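Long-range contacts in flocculation protein FLO11 (PDB 4UYS), which mediates homotypic cell-cell adhesion in yeast flocculation through its Flo11 domain, and supports substrate adhesion, invasive growth and biofilm formation: residues I49-K54 with F119-E124; K56-L61 with I91-D96; Y125-A130 with T141-L146. All blocks are in the same frame, centred on the assembly; numbering follows the deposited sequence.

Contact 1. Residues I49-K54 with F119-E124; sequences ITIHVK and FQIQFE. With NA (sodium ion), chain G.
Thr50 OG1, on the strand whose Ile51 and Val53 meet Ile121, is gripped by two partners. One is a sodium ion, coordinated by Thr50 OG1 at 2.7 Å. The other is Thr100 OG1 of strand 96-104, joined by a hydrogen bond. This polar site lies on the outer side of strand 46-55, while the contact itself forms on the inner side. There Ile121 points CD1 at strand 46-55, with CG1 anti to the carbonyl carbon (chi1 -53°). Ile51 answers tip to tip, and its CD1 ends 4.0 Å from Ile121 CD1. Val53 instead slides past the same side chain, bringing its CG2 to 3.8 Å from Ile121 CD1, so one methyl of Ile121 touches both residues from the same side. Farther along, Phe119 brings its ring obliquely to the other branch of Ile51, CG2 standing 4.3 Å from Phe119 CZ, and Ile49 CD1 approaches Phe119 CE2. An edge-to-face partner, Phe101 of strand 96-104, extends this apolar cluster.

The setting is the interior of a beta sandwich: strand 46-55 belongs to the three-stranded sheet and strand 120-125 to the five-stranded one, and the touching parts run 37° apart. On the far side of strand 120-125, Gln122 NE2 donates to the anti lone pair of Glu124 OE2 at 3.0 Å, while Glu124 OE1 is bonded to Ser143 and Gln127; such company would probably keep the buried carboxylate ionised. No hydrogen bond links the two segments, so their hold on each other rests on apolar packing, which depends on shape and burial rather than on bond direction.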
loop_
_atom_site.group_PDB
_atom_site.type_symbol
_atom_site.label_atom_id
_atom_site.label_comp_id
_atom_site.label_asym_id
_atom_site.label_seq_id
_atom_site.Cartn_x
_atom_site.Cartn_y
_atom_site.Cartn_z
ATOM N N ILE A 49 -9.266 -1.218 -5.452
ATOM C CA ILE A 49 -7.988 -0.735 -5.882
ATOM C C ILE A 49 -7.010 -1.880 -5.996
ATOM O O ILE A 49 -7.101 -2.869 -5.280
ATOM C CB ILE A 49 -7.475 0.393 -4.970
ATOM C CG1 ILE A 49 -6.933 -0.092 -3.638
ATOM C CG2 ILE A 49 -8.524 1.484 -4.780
ATOM C CD1 ILE A 49 -6.340 1.022 -2.805
ATOM N N THR A 50 -6.025 -1.671 -6.882
ATOM C CA THR A 50 -4.902 -2.583 -7.015
ATOM C C THR A 50 -3.646 -1.786 -6.753
ATOM O O THR A 50 -3.464 -0.708 -7.321
ATOM C CB THR A 50 -4.841 -3.226 -8.416
ATOM O OG1 THR A 50 -6.029 -3.985 -8.639
ATOM C CG2 THR A 50 -3.656 -4.153 -8.567
ATOM N N ILE A 51 -2.788 -2.332 -5.904
ATOM C CA ILE A 51 -1.467 -1.763 -5.612
ATOM C C ILE A 51 -0.381 -2.680 -6.132
ATOM O O ILE A 51 -0.544 -3.892 -6.165
ATOM C CB ILE A 51 -1.288 -1.476 -4.111
ATOM C CG1 ILE A 51 -1.306 -2.730 -3.252
ATOM C CG2 ILE A 51 -2.357 -0.476 -3.678
ATOM C CD1 ILE A 51 -0.994 -2.517 -1.792
ATOM N N HIS A 52 0.738 -2.062 -6.470
ATOM C CA HIS A 52 1.967 -2.759 -6.854
ATOM C C HIS A 52 3.064 -2.267 -5.942
ATOM O O HIS A 52 3.363 -1.077 -5.922
ATOM C CB HIS A 52 2.293 -2.518 -8.322
ATOM C CG HIS A 52 3.506 -3.252 -8.809
ATOM N ND1 HIS A 52 4.233 -2.796 -9.881
ATOM C CD2 HIS A 52 4.131 -4.368 -8.383
ATOM C CE1 HIS A 52 5.259 -3.601 -10.093
ATOM N NE2 HIS A 52 5.197 -4.585 -9.214
ATOM N N VAL A 53 3.658 -3.193 -5.170
ATOM C CA VAL A 53 4.691 -2.906 -4.220
ATOM C C VAL A 53 5.983 -3.594 -4.655
ATOM O O VAL A 53 5.967 -4.787 -4.971
ATOM C CB VAL A 53 4.267 -3.354 -2.813
ATOM C CG1 VAL A 53 5.403 -3.111 -1.803
ATOM C CG2 VAL A 53 2.965 -2.650 -2.402
ATOM N N LYS A 54 7.057 -2.835 -4.674
ATOM C CA LYS A 54 8.358 -3.345 -5.084
ATOM C C LYS A 54 9.413 -2.988 -4.065
ATOM O O LYS A 54 9.492 -1.857 -3.608
ATOM C CB LYS A 54 8.764 -2.720 -6.422
ATOM C CG LYS A 54 7.935 -3.274 -7.561
ATOM C CD LYS A 54 8.514 -2.922 -8.913
ATOM C CE LYS A 54 8.274 -1.468 -9.230
ATOM N NZ LYS A 54 8.637 -1.211 -10.644
ATOM N N PHE A 119 -3.406 3.599 4.622
ATOM C CA PHE A 119 -3.272 2.264 5.216
ATOM C C PHE A 119 -1.802 1.959 5.379
ATOM O O PHE A 119 -0.914 2.780 5.022
ATOM C CB PHE A 119 -3.975 1.192 4.350
ATOM C CG PHE A 119 -3.464 1.127 2.912
ATOM C CD1 PHE A 119 -2.317 0.397 2.598
ATOM C CD2 PHE A 119 -4.079 1.820 1.892
ATOM C CE1 PHE A 119 -1.854 0.323 1.296
ATOM C CE2 PHE A 119 -3.633 1.744 0.594
ATOM C CZ PHE A 119 -2.497 1.021 0.302
ATOM N N GLN A 120 -1.493 0.816 5.965
ATOM C CA GLN A 120 -0.087 0.403 6.129
ATOM C C GLN A 120 0.051 -1.032 5.632
ATOM O O GLN A 120 -0.939 -1.760 5.461
ATOM C CB GLN A 120 0.378 0.539 7.586
ATOM C CG GLN A 120 0.057 1.894 8.188
ATOM C CD GLN A 120 -1.352 2.045 8.697
ATOM O OE1 GLN A 120 -1.813 1.172 9.404
ATOM N NE2 GLN A 120 -2.032 3.126 8.359
ATOM N N ILE A 121 1.288 -1.440 5.404
ATOM C CA ILE A 121 1.619 -2.804 5.028
ATOM C C ILE A 121 2.604 -3.323 6.064
ATOM O O ILE A 121 3.655 -2.732 6.288
ATOM C CB ILE A 121 2.182 -2.894 3.614
ATOM C CG1 ILE A 121 1.238 -2.209 2.620
ATOM C CG2 ILE A 121 2.436 -4.361 3.262
ATOM C CD1 ILE A 121 1.653 -2.322 1.178
ATOM N N GLN A 122 2.225 -4.407 6.732
ATOM C CA GLN A 122 2.987 -5.006 7.812
ATOM C C GLN A 122 3.758 -6.216 7.303
ATOM O O GLN A 122 3.162 -7.196 6.847
ATOM C CB GLN A 122 2.059 -5.412 8.929
ATOM C CG GLN A 122 2.780 -5.958 10.138
ATOM C CD GLN A 122 1.879 -6.076 11.359
ATOM O OE1 GLN A 122 0.781 -5.487 11.442
ATOM N NE2 GLN A 122 2.307 -6.877 12.304
ATOM N N PHE A 123 5.088 -6.113 7.358
ATOM C CA PHE A 123 5.997 -7.160 6.946
ATOM C C PHE A 123 6.583 -7.810 8.204
ATOM O O PHE A 123 7.078 -7.126 9.113
ATOM C CB PHE A 123 7.178 -6.570 6.161
ATOM C CG PHE A 123 6.836 -6.014 4.818
ATOM C CD1 PHE A 123 6.213 -4.779 4.674
ATOM C CD2 PHE A 123 7.170 -6.720 3.666
ATOM C CE1 PHE A 123 5.970 -4.258 3.410
ATOM C CE2 PHE A 123 6.928 -6.195 2.402
ATOM C CZ PHE A 123 6.322 -4.965 2.285
ATOM N N GLU A 124 6.585 -9.135 8.218
ATOM C CA GLU A 124 7.265 -9.922 9.235
ATOM C C GLU A 124 8.153 -10.958 8.538
ATOM O O GLU A 124 7.664 -11.987 8.048
ATOM C CB GLU A 124 6.227 -10.607 10.153
ATOM C CG GLU A 124 5.299 -9.619 10.869
ATOM C CD GLU A 124 5.910 -8.596 11.808
ATOM O OE1 GLU A 124 7.081 -8.758 12.167
ATOM O OE2 GLU A 124 5.272 -7.568 12.171
HETATM NA NA NA G . -8.596 -3.461 -9.418
HETATM O O HOH W 1 -9.874 -1.643 -10.407
#

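Contact 2. Residues K56-L61 with I91-D96; sequences KENIDL and IDNPTD. With NA (sodium ion), chain H.
Asn58 and Asn93 cross obliquely, with their amide planes 89° apart. Asn93 ND2 reaches Asn58 OD1 at 3.3 Å in a weak, bent hydrogen bond. Thr95 stands close by. Its OG1 occupies the crowded position between the backbone N and the carbonyl carbon (chi1 55°), and there it accepts a nearly straight bond from Ile59 N, 3.0 Å away at 167°. The same hydroxyl donates at 2.7 Å to Asn93 OD1, arriving in the carbonyl plane on a lone pair. A second donor, Thr95 N, comes to Asn93 OD1 from above that plane at 2.9 Å.

This second bond defines an Asx turn, built on a type I beta turn from Asn93 to Asp96 that leads into strand 96-104. The facing loop leaves strand 46-55, the antiparallel neighbour of strand 96-104, and both segments carry the chain between the two sheets of the sandwich. With an alanine at Asn93 the side-chain acceptor of the turn is gone, and the Thr95 hydroxyl would probably be freer to rotate away from Ile59 N, while Asn58 OD1 would lose its amide partner.

On its methyl side, Thr95 crosses Ile59 at about a right angle, CG2 packing 3.7 Å from Ile59 CG1; Tyr125, Tyr32 and Met30 pack against the same two side chains. Leu61 lies at a slant to the proline ring, its CD1 4.0 Å from Pro94 CD, and the same methyl approaches Ile91 CD1. On the backbone side of Leu61, a water accepts from Leu61 N and donates to Asp92 O, joining the two segments. Ile91 O binds a sodium ion.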
loop_
_atom_site.group_PDB
_atom_site.type_symbol
_atom_site.label_atom_id
_atom_site.label_comp_id
_atom_site.label_asym_id
_atom_site.label_seq_id
_atom_site.Cartn_x
_atom_site.Cartn_y
_atom_site.Cartn_z
ATOM N N LYS A 56 13.570 -2.702 -3.149
ATOM C CA LYS A 56 14.766 -2.298 -3.890
ATOM C C LYS A 56 15.568 -3.519 -4.361
ATOM O O LYS A 56 16.058 -3.516 -5.504
ATOM C CB LYS A 56 15.616 -1.357 -3.043
ATOM C CG LYS A 56 16.793 -0.750 -3.784
ATOM C CD LYS A 56 17.394 0.483 -3.117
ATOM C CE LYS A 56 18.496 1.057 -3.965
ATOM N NZ LYS A 56 19.200 2.180 -3.324
ATOM N N GLU A 57 15.736 -4.514 -3.494
ATOM C CA GLU A 57 16.382 -5.766 -3.834
ATOM C C GLU A 57 15.420 -6.919 -3.649
ATOM O O GLU A 57 14.430 -6.814 -2.921
ATOM C CB GLU A 57 17.576 -6.023 -2.947
ATOM C CG GLU A 57 18.614 -4.954 -3.094
ATOM C CD GLU A 57 19.799 -5.210 -2.213
ATOM O OE1 GLU A 57 20.074 -6.332 -1.721
ATOM O OE2 GLU A 57 20.509 -4.206 -2.058
ATOM N N ASN A 58 15.702 -8.042 -4.321
ATOM C CA ASN A 58 14.837 -9.221 -4.253
ATOM C C ASN A 58 15.085 -9.950 -2.942
ATOM O O ASN A 58 16.215 -10.303 -2.613
ATOM C CB ASN A 58 15.137 -10.175 -5.399
ATOM C CG ASN A 58 14.256 -11.399 -5.380
ATOM O OD1 ASN A 58 13.068 -11.280 -5.552
ATOM N ND2 ASN A 58 14.835 -12.580 -5.138
ATOM N N ILE A 59 13.991 -10.252 -2.247
ATOM C CA ILE A 59 14.036 -11.072 -1.045
ATOM C C ILE A 59 13.200 -12.305 -1.316
ATOM O O ILE A 59 12.003 -12.238 -1.529
ATOM C CB ILE A 59 13.563 -10.302 0.200
ATOM C CG1 ILE A 59 14.428 -9.071 0.435
ATOM C CG2 ILE A 59 13.532 -11.230 1.404
ATOM C CD1 ILE A 59 13.978 -8.202 1.575
ATOM N N ASP A 60 13.862 -13.460 -1.296
ATOM C CA ASP A 60 13.209 -14.728 -1.538
ATOM C C ASP A 60 12.082 -14.954 -0.553
ATOM O O ASP A 60 12.178 -14.588 0.624
ATOM C CB ASP A 60 14.276 -15.823 -1.439
ATOM C CG ASP A 60 13.777 -17.133 -1.961
ATOM O OD1 ASP A 60 13.882 -17.393 -3.177
ATOM O OD2 ASP A 60 13.204 -17.883 -1.166
ATOM N N LEU A 61 11.039 -15.591 -1.042
ATOM C CA LEU A 61 9.894 -15.901 -0.224
ATOM C C LEU A 61 10.252 -16.700 1.032
ATOM O O LEU A 61 9.552 -16.578 2.034
ATOM C CB LEU A 61 8.883 -16.649 -1.052
ATOM C CG LEU A 61 7.503 -16.885 -0.430
ATOM C CD1 LEU A 61 6.790 -15.561 -0.167
ATOM C CD2 LEU A 61 6.714 -17.777 -1.365
ATOM N N ILE A 91 0.742 -14.322 -2.428
ATOM C CA ILE A 91 1.801 -13.679 -3.157
ATOM C C ILE A 91 3.030 -14.593 -3.147
ATOM O O ILE A 91 3.236 -15.358 -2.200
ATOM C CB ILE A 91 2.160 -12.287 -2.566
ATOM C CG1 ILE A 91 2.634 -12.334 -1.107
ATOM C CG2 ILE A 91 0.970 -11.357 -2.686
ATOM C CD1 ILE A 91 4.133 -12.217 -0.902
ATOM N N ASP A 92 3.879 -14.471 -4.167
ATOM C CA ASP A 92 5.038 -15.325 -4.201
ATOM C C ASP A 92 6.361 -14.580 -4.080
ATOM O O ASP A 92 7.405 -15.212 -4.061
ATOM C CB ASP A 92 5.053 -16.246 -5.403
ATOM C CG ASP A 92 5.098 -15.521 -6.691
ATOM O OD1 ASP A 92 5.384 -14.315 -6.692
ATOM O OD2 ASP A 92 4.830 -16.191 -7.723
ATOM N N ASN A 93 6.320 -13.258 -3.918
ATOM C CA ASN A 93 7.515 -12.440 -3.832
ATOM C C ASN A 93 7.184 -11.207 -3.001
ATOM O O ASN A 93 6.490 -10.313 -3.473
ATOM C CB ASN A 93 8.006 -12.034 -5.242
ATOM C CG ASN A 93 9.295 -11.253 -5.226
ATOM O OD1 ASN A 93 9.720 -10.739 -4.198
ATOM N ND2 ASN A 93 9.906 -11.135 -6.392
ATOM N N PRO A 94 7.712 -11.120 -1.770
ATOM C CA PRO A 94 7.387 -9.999 -0.913
ATOM C C PRO A 94 8.020 -8.678 -1.348
ATOM O O PRO A 94 7.719 -7.630 -0.791
ATOM C CB PRO A 94 7.888 -10.443 0.450
ATOM C CG PRO A 94 9.030 -11.332 0.146
ATOM C CD PRO A 94 8.605 -12.076 -1.091
ATOM N N THR A 95 8.902 -8.743 -2.334
ATOM C CA THR A 95 9.552 -7.574 -2.900
ATOM C C THR A 95 9.094 -7.270 -4.335
ATOM O O THR A 95 9.680 -6.384 -4.963
ATOM C CB THR A 95 11.079 -7.706 -2.794
ATOM O OG1 THR A 95 11.589 -8.904 -3.392
ATOM C CG2 THR A 95 11.534 -7.632 -1.348
ATOM N N ASP A 96 8.058 -7.968 -4.821
ATOM C CA ASP A 96 7.401 -7.586 -6.073
ATOM C C ASP A 96 6.051 -8.268 -6.090
ATOM O O ASP A 96 5.941 -9.408 -6.484
ATOM C CB ASP A 96 8.236 -7.965 -7.302
ATOM C CG ASP A 96 7.730 -7.293 -8.549
ATOM O OD1 ASP A 96 6.559 -6.876 -8.577
ATOM O OD2 ASP A 96 8.518 -7.148 -9.507
HETATM NA NA NA H . 2.765 -17.992 -2.056
HETATM O O HOH W 2 10.244 -15.456 -4.049
HETATM O O HOH W 3 3.812 -20.217 -1.176
#

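Contact 3. Residues Y125-A130 with T141-L146; sequences YLQGSA and TTSFDL. With NA (sodium ion), chain E.
Tyr125 N donates to Thr142 O at 2.9 Å, the single direct hydrogen bond between the two segments. The carbonyl of the same residue takes two more bonds. Gln127, extended beyond CG, folds back so that NE2 donates to Tyr125 O at 3.0 Å, coming from above the carbonyl plane; NE2 also bonds to Glu124 OE1. A water donates to Tyr125 O at 2.8 Å and lies 2.6 Å from Thr142 OG1, closing a bridge between the segments.

Packing centres on the Tyr125 ring, which presents its edge to Thr142 and Phe144. Phe144 CE1 lies at that edge, 4.0 Å from Tyr125 CE2, the two side chains passing at a slant. Leu126 CD2 packs against Thr142 CG2. A polar atom, Thr142 O, also sits in the plane of the tyrosine ring, 3.5 Å from Tyr125 CD2.

A metal site lies nearby: Asp145 OD1 and two waters bind a sodium ion, and one of these waters also donates to Ser143 OG, itself bonded to Glu124 OE1.

The Tyr125-Thr142 backbone bond carries on the pairing of antiparallel strands 120-125 and 143-147, the latter an outermost strand of the five-stranded sheet. Tyr125 OH bonds to Tyr32 OH of strand 32-43 in the opposing sheet, while Phe144 stacks on Phe123 and Gln127 touches Trp65 of strand 64-70.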
loop_
_atom_site.group_PDB
_atom_site.type_symbol
_atom_site.label_atom_id
_atom_site.label_comp_id
_atom_site.label_asym_id
_atom_site.label_seq_id
_atom_site.Cartn_x
_atom_site.Cartn_y
_atom_site.Cartn_z
ATOM N N TYR A 125 9.449 -10.659 8.496
ATOM C CA TYR A 125 10.474 -11.583 7.994
ATOM C C TYR A 125 11.166 -12.306 9.146
ATOM O O TYR A 125 11.227 -11.745 10.238
ATOM C CB TYR A 125 11.504 -10.814 7.201
ATOM C CG TYR A 125 11.035 -10.204 5.911
ATOM C CD1 TYR A 125 10.952 -10.954 4.757
ATOM C CD2 TYR A 125 10.732 -8.850 5.814
ATOM C CE1 TYR A 125 10.651 -10.369 3.536
ATOM C CE2 TYR A 125 10.408 -8.275 4.592
ATOM C CZ TYR A 125 10.359 -9.027 3.452
ATOM O OH TYR A 125 10.044 -8.495 2.230
ATOM N N LEU A 126 11.684 -13.495 8.867
ATOM C CA LEU A 126 12.663 -14.137 9.742
ATOM C C LEU A 126 12.053 -14.528 11.064
ATOM O O LEU A 126 12.730 -14.688 12.059
ATOM C CB LEU A 126 13.894 -13.223 9.968
ATOM C CG LEU A 126 15.264 -13.812 9.702
ATOM C CD1 LEU A 126 15.366 -14.370 8.294
ATOM C CD2 LEU A 126 16.250 -12.738 10.027
ATOM N N GLN A 127 10.748 -14.741 11.095
ATOM C CA GLN A 127 10.055 -15.212 12.284
ATOM C C GLN A 127 9.490 -16.581 12.032
ATOM O O GLN A 127 9.500 -17.084 10.898
ATOM C CB GLN A 127 8.972 -14.224 12.705
ATOM C CG GLN A 127 9.630 -12.937 13.132
ATOM C CD GLN A 127 8.728 -11.739 13.027
ATOM O OE1 GLN A 127 7.742 -11.616 13.746
ATOM N NE2 GLN A 127 9.077 -10.833 12.121
ATOM N N GLY A 128 8.974 -17.220 13.085
ATOM C CA GLY A 128 8.544 -18.590 12.941
ATOM C C GLY A 128 9.631 -19.432 12.289
ATOM O O GLY A 128 10.820 -19.292 12.569
ATOM N N SER A 129 9.192 -20.343 11.435
ATOM C CA SER A 129 10.138 -21.226 10.765
ATOM C C SER A 129 11.096 -20.503 9.819
ATOM O O SER A 129 12.154 -21.056 9.502
ATOM C CB SER A 129 9.367 -22.344 10.058
ATOM O OG SER A 129 8.474 -21.797 9.104
ATOM N N ALA A 130 10.762 -19.274 9.401
ATOM C CA ALA A 130 11.667 -18.479 8.557
ATOM C C ALA A 130 12.931 -18.015 9.269
ATOM O O ALA A 130 13.876 -17.600 8.633
ATOM C CB ALA A 130 10.941 -17.271 7.969
ATOM N N THR A 141 16.075 -4.109 8.872
ATOM C CA THR A 141 14.987 -4.372 9.791
ATOM C C THR A 141 14.052 -5.455 9.232
ATOM O O THR A 141 13.689 -5.418 8.064
ATOM C CB THR A 141 14.224 -3.066 10.005
ATOM O OG1 THR A 141 15.149 -2.126 10.557
ATOM C CG2 THR A 141 13.048 -3.195 10.919
ATOM N N THR A 142 13.683 -6.406 10.076
ATOM C CA THR A 142 12.913 -7.569 9.653
ATOM C C THR A 142 11.437 -7.487 9.942
ATOM O O THR A 142 10.688 -8.207 9.300
ATOM C CB THR A 142 13.475 -8.859 10.292
ATOM O OG1 THR A 142 13.494 -8.716 11.707
ATOM C CG2 THR A 142 14.838 -9.162 9.782
ATOM N N SER A 143 11.031 -6.608 10.860
ATOM C CA SER A 143 9.649 -6.498 11.335
ATOM C C SER A 143 9.223 -5.038 11.329
ATOM O O SER A 143 9.694 -4.264 12.181
ATOM C CB SER A 143 9.590 -7.026 12.763
ATOM O OG SER A 143 8.340 -6.702 13.318
ATOM N N PHE A 144 8.377 -4.647 10.375
ATOM C CA PHE A 144 8.129 -3.231 10.154
ATOM C C PHE A 144 6.803 -3.037 9.447
ATOM O O PHE A 144 6.281 -3.949 8.812
ATOM C CB PHE A 144 9.263 -2.549 9.364
ATOM C CG PHE A 144 9.536 -3.184 8.035
ATOM C CD1 PHE A 144 10.456 -4.223 7.893
ATOM C CD2 PHE A 144 8.872 -2.743 6.900
ATOM C CE1 PHE A 144 10.684 -4.819 6.661
ATOM C CE2 PHE A 144 9.117 -3.327 5.681
ATOM C CZ PHE A 144 10.013 -4.353 5.554
ATOM N N ASP A 145 6.290 -1.816 9.578
ATOM C CA ASP A 145 5.090 -1.369 8.867
ATOM C C ASP A 145 5.502 -0.202 7.996
ATOM O O ASP A 145 6.285 0.663 8.407
ATOM C CB ASP A 145 4.054 -0.813 9.868
ATOM C CG ASP A 145 3.486 -1.836 10.815
ATOM O OD1 ASP A 145 3.738 -3.031 10.624
ATOM O OD2 ASP A 145 2.747 -1.391 11.728
ATOM N N LEU A 146 4.979 -0.201 6.771
ATOM C CA LEU A 146 5.144 0.896 5.808
ATOM C C LEU A 146 3.805 1.566 5.565
ATOM O O LEU A 146 2.816 0.875 5.279
ATOM C CB LEU A 146 5.722 0.396 4.503
ATOM C CG LEU A 146 7.100 -0.271 4.647
ATOM C CD1 LEU A 146 7.590 -0.698 3.278
ATOM C CD2 LEU A 146 8.100 0.624 5.342
HETATM NA NA NA E . 5.422 -4.423 12.414
HETATM O O HOH W 4 11.409 -10.132 12.474
HETATM O O HOH W 5 7.322 -3.762 14.189
HETATM O O HOH W 6 3.593 -4.297 14.547
#

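Overall arrangement
The three contacts trace one beta sandwich from its middle to one end. Contact 1, near the centre of the chain, is fully buried and apolar, joining opposite sheets face to face. Contacts 2 and 3 have their centres about 15 and 17 Å from that of the chain, are partly buried, and there hydrogen bonds and waters take over. Contact 3 shares strand 120-125 with contact 1 but joins it to its own sheet neighbour. Contact 2 ties the loops between sheets, and reaches contact 1 through the His52–Asp96 bond. Tyr125 of contact 3 packs against Ile59, Pro94 and Thr95 of contact 2. A sodium ion is bound by a residue of each contact.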